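Alpha-fucosidase (Bifidobacterium bifidum, PDB 2EAB) probably releases alpha-1,2-linked L-fucose from glycans by hydrolysis, the chain being the catalytic part of a larger calcium-binding, probably membrane-anchored glycoside hydrolase of family 95. Local coordinates at residues V745-Q748 / L749-M753. Residues are numbered along the deposited sequence; the frame is centred on the assembly and turned at random.
Sequences VELQ and LKNAM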
ATOM      1  N   VAL A 745      15.932   4.919  -7.471  1.00  8.31           N
ATOM      2  CA  VAL A 745      15.001   6.035  -7.302  1.00  8.75           C
ATOM      3  C   VAL A 745      15.030   6.937  -8.541  1.00  8.55           C
ATOM      4  O   VAL A 745      13.984   7.307  -9.072  1.00  8.26           O
ATOM      5  CB  VAL A 745      15.299   6.854  -6.021  1.00  8.74           C
ATOM      6  CG1 VAL A 745      14.455   8.124  -5.978  1.00  9.88           C
ATOM      7  CG2 VAL A 745      15.045   6.016  -4.772  1.00  9.81           C
ATOM      8  N   GLU A 746      16.234   7.258  -9.014  1.00  8.68           N
ATOM      9  CA  GLU A 746      16.406   8.059 -10.227  1.00  9.11           C
ATOM     10  C   GLU A 746      15.686   7.421 -11.404  1.00  8.81           C
ATOM     11  O   GLU A 746      14.996   8.102 -12.164  1.00  9.00           O
ATOM     12  CB  GLU A 746      17.879   8.169 -10.592  1.00  9.78           C
ATOM     13  CG  GLU A 746      18.690   9.171  -9.825  1.00 11.91           C
ATOM     14  CD  GLU A 746      20.093   9.282 -10.394  1.00 13.94           C
ATOM     15  OE1 GLU A 746      20.753   8.235 -10.567  1.00 14.72           O
ATOM     16  OE2 GLU A 746      20.534  10.416 -10.682  1.00 15.94           O
ATOM     17  N   LEU A 747      15.865   6.112 -11.552  1.00  8.51           N
ATOM     18  CA  LEU A 747      15.246   5.389 -12.654  1.00  8.69           C
ATOM     19  C   LEU A 747      13.727   5.358 -12.547  1.00  8.34           C
ATOM     20  O   LEU A 747      13.041   5.458 -13.566  1.00  8.37           O
ATOM     21  CB  LEU A 747      15.829   3.983 -12.789  1.00  9.27           C
ATOM     22  CG  LEU A 747      17.264   3.919 -13.331  1.00 10.06           C
ATOM     23  CD1 LEU A 747      17.879   2.544 -13.113  1.00 11.23           C
ATOM     24  CD2 LEU A 747      17.330   4.319 -14.806  1.00 11.88           C
ATOM     25  N   GLN A 748      13.196   5.230 -11.328  1.00  8.05           N
ATOM     26  CA  GLN A 748      11.749   5.301 -11.132  1.00  7.95           C
ATOM     27  C   GLN A 748      11.204   6.660 -11.561  1.00  7.95           C
ATOM     28  O   GLN A 748      10.191   6.742 -12.255  1.00  7.83           O
ATOM     29  CB  GLN A 748      11.352   5.011  -9.683  1.00  7.85           C
ATOM     30  CG  GLN A 748       9.832   5.040  -9.492  1.00  8.75           C
ATOM     31  CD  GLN A 748       9.387   4.807  -8.066  1.00  8.24           C
ATOM     32  OE1 GLN A 748      10.090   5.143  -7.116  1.00  8.78           O
ATOM     33  NE2 GLN A 748       8.194   4.240  -7.908  1.00  8.79           N
ATOM     34  N   LEU A 749      11.887   7.727 -11.156  1.00  8.06           N
ATOM     35  CA  LEU A 749      11.445   9.071 -11.496  1.00  8.60           C
ATOM     36  C   LEU A 749      11.511   9.316 -13.002  1.00  8.53           C
ATOM     37  O   LEU A 749      10.635   9.968 -13.559  1.00  9.07           O
ATOM     38  CB  LEU A 749      12.239  10.125 -10.712  1.00  8.65           C
ATOM     39  CG  LEU A 749      11.623  10.539  -9.366  1.00  9.23           C
ATOM     40  CD1 LEU A 749      11.287   9.342  -8.469  1.00  9.41           C
ATOM     41  CD2 LEU A 749      12.533  11.497  -8.624  1.00  9.38           C
ATOM     42  N   LYS A 750      12.526   8.768 -13.659  1.00  8.76           N
ATOM     43  CA  LYS A 750      12.691   8.963 -15.102  1.00  9.25           C
ATOM     44  C   LYS A 750      11.758   8.101 -15.954  1.00  9.25           C
ATOM     45  O   LYS A 750      11.347   8.514 -17.043  1.00  9.41           O
ATOM     46  CB  LYS A 750      14.138   8.707 -15.521  1.00  9.68           C
ATOM     47  CG  LYS A 750      15.111   9.767 -15.047  1.00 10.51           C
ATOM     48  CD  LYS A 750      16.542   9.386 -15.378  1.00 12.32           C
ATOM     49  CE  LYS A 750      17.506  10.402 -14.806  1.00 13.81           C
ATOM     50  NZ  LYS A 750      18.916  10.054 -15.115  1.00 14.73           N
ATOM     51  N   ASN A 751      11.417   6.916 -15.452  1.00  9.16           N
ATOM     52  CA  ASN A 751      10.771   5.893 -16.275  1.00  9.42           C
ATOM     53  C   ASN A 751       9.445   5.343 -15.754  1.00  8.96           C
ATOM     54  O   ASN A 751       8.856   4.473 -16.392  1.00  9.26           O
ATOM     55  CB  ASN A 751      11.737   4.727 -16.503  1.00  9.90           C
ATOM     56  CG  ASN A 751      13.001   5.150 -17.219  1.00 11.51           C
ATOM     57  OD1 ASN A 751      12.964   5.567 -18.376  1.00 14.84           O
ATOM     58  ND2 ASN A 751      14.132   5.045 -16.533  1.00 12.41           N
ATOM     59  N   ALA A 752       8.975   5.837 -14.613  1.00  8.40           N
ATOM     60  CA  ALA A 752       7.773   5.268 -13.996  1.00  7.77           C
ATOM     61  C   ALA A 752       6.899   6.297 -13.277  1.00  7.65           C
ATOM     62  O   ALA A 752       6.088   5.941 -12.415  1.00  7.40           O
ATOM     63  CB  ALA A 752       8.138   4.102 -13.066  1.00  8.06           C
ATOM     64  N   MET A 753       7.045   7.568 -13.650  1.00  7.67           N
ATOM     65  CA  MET A 753       6.213   8.628 -13.096  1.00  7.90           C
ATOM     66  C   MET A 753       5.552   9.438 -14.200  1.00  8.02           C
ATOM     67  O   MET A 753       6.226   9.906 -15.122  1.00  8.54           O
ATOM     68  CB  MET A 753       7.052   9.558 -12.218  1.00  7.97           C
ATOM     69  CG  MET A 753       7.528   8.919 -10.930  1.00  8.49           C
ATOM     70  SD  MET A 753       6.179   8.780  -9.749  1.00  9.40           S
ATOM     71  CE  MET A 753       6.336  10.364  -8.963  1.00 15.86           C
TER
HETATM   72  O   HOH W   1      20.110  12.081 -13.563  1.00 24.76           O
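Asn751 and Leu747 both place CG beside their own backbone N (chi1 -61° and -72°), and their side chains run alongside each other in the same direction. This turns the Asn751 side chain back toward Leu747, one turn earlier. Its ND2 lies 3.7 Å from Leu747 CD2 and gives a weak hydrogen bond to Leu747 O at 3.2 Å. The same oxygen takes the backbone N of Asn751 at 2.9 Å, so two N-H groups of one residue converge on it. The helix ends here. Leu749 N still meets Val745 O in a fairly straight bond (163°), but Ala752 N reaches Gln748 O only weakly, and Ala752 leaves helical geometry. Beyond CG the Lys750 chain is extended, and CG itself lies 3.3 Å from Glu746 O. Its NZ does not touch the carboxylate; a water accepts a hydrogen bond from Lys750 NZ at 2.8 Å and gives a weak one to Glu746 OE2, which forms a salt bridge with Lys368. On the buried side Val745 CG1 packs against Leu749 CD1 at 4.2 Å. The amide of Gln748 is held by Asn772, Gly768 and Asp759. This is the C-terminal end of helix 738-751 in the catalytic domain. Leu749 packs on helices 351-360, 365-386 and 767-780, while Leu747 and Asn751 touch the loop at Ser719.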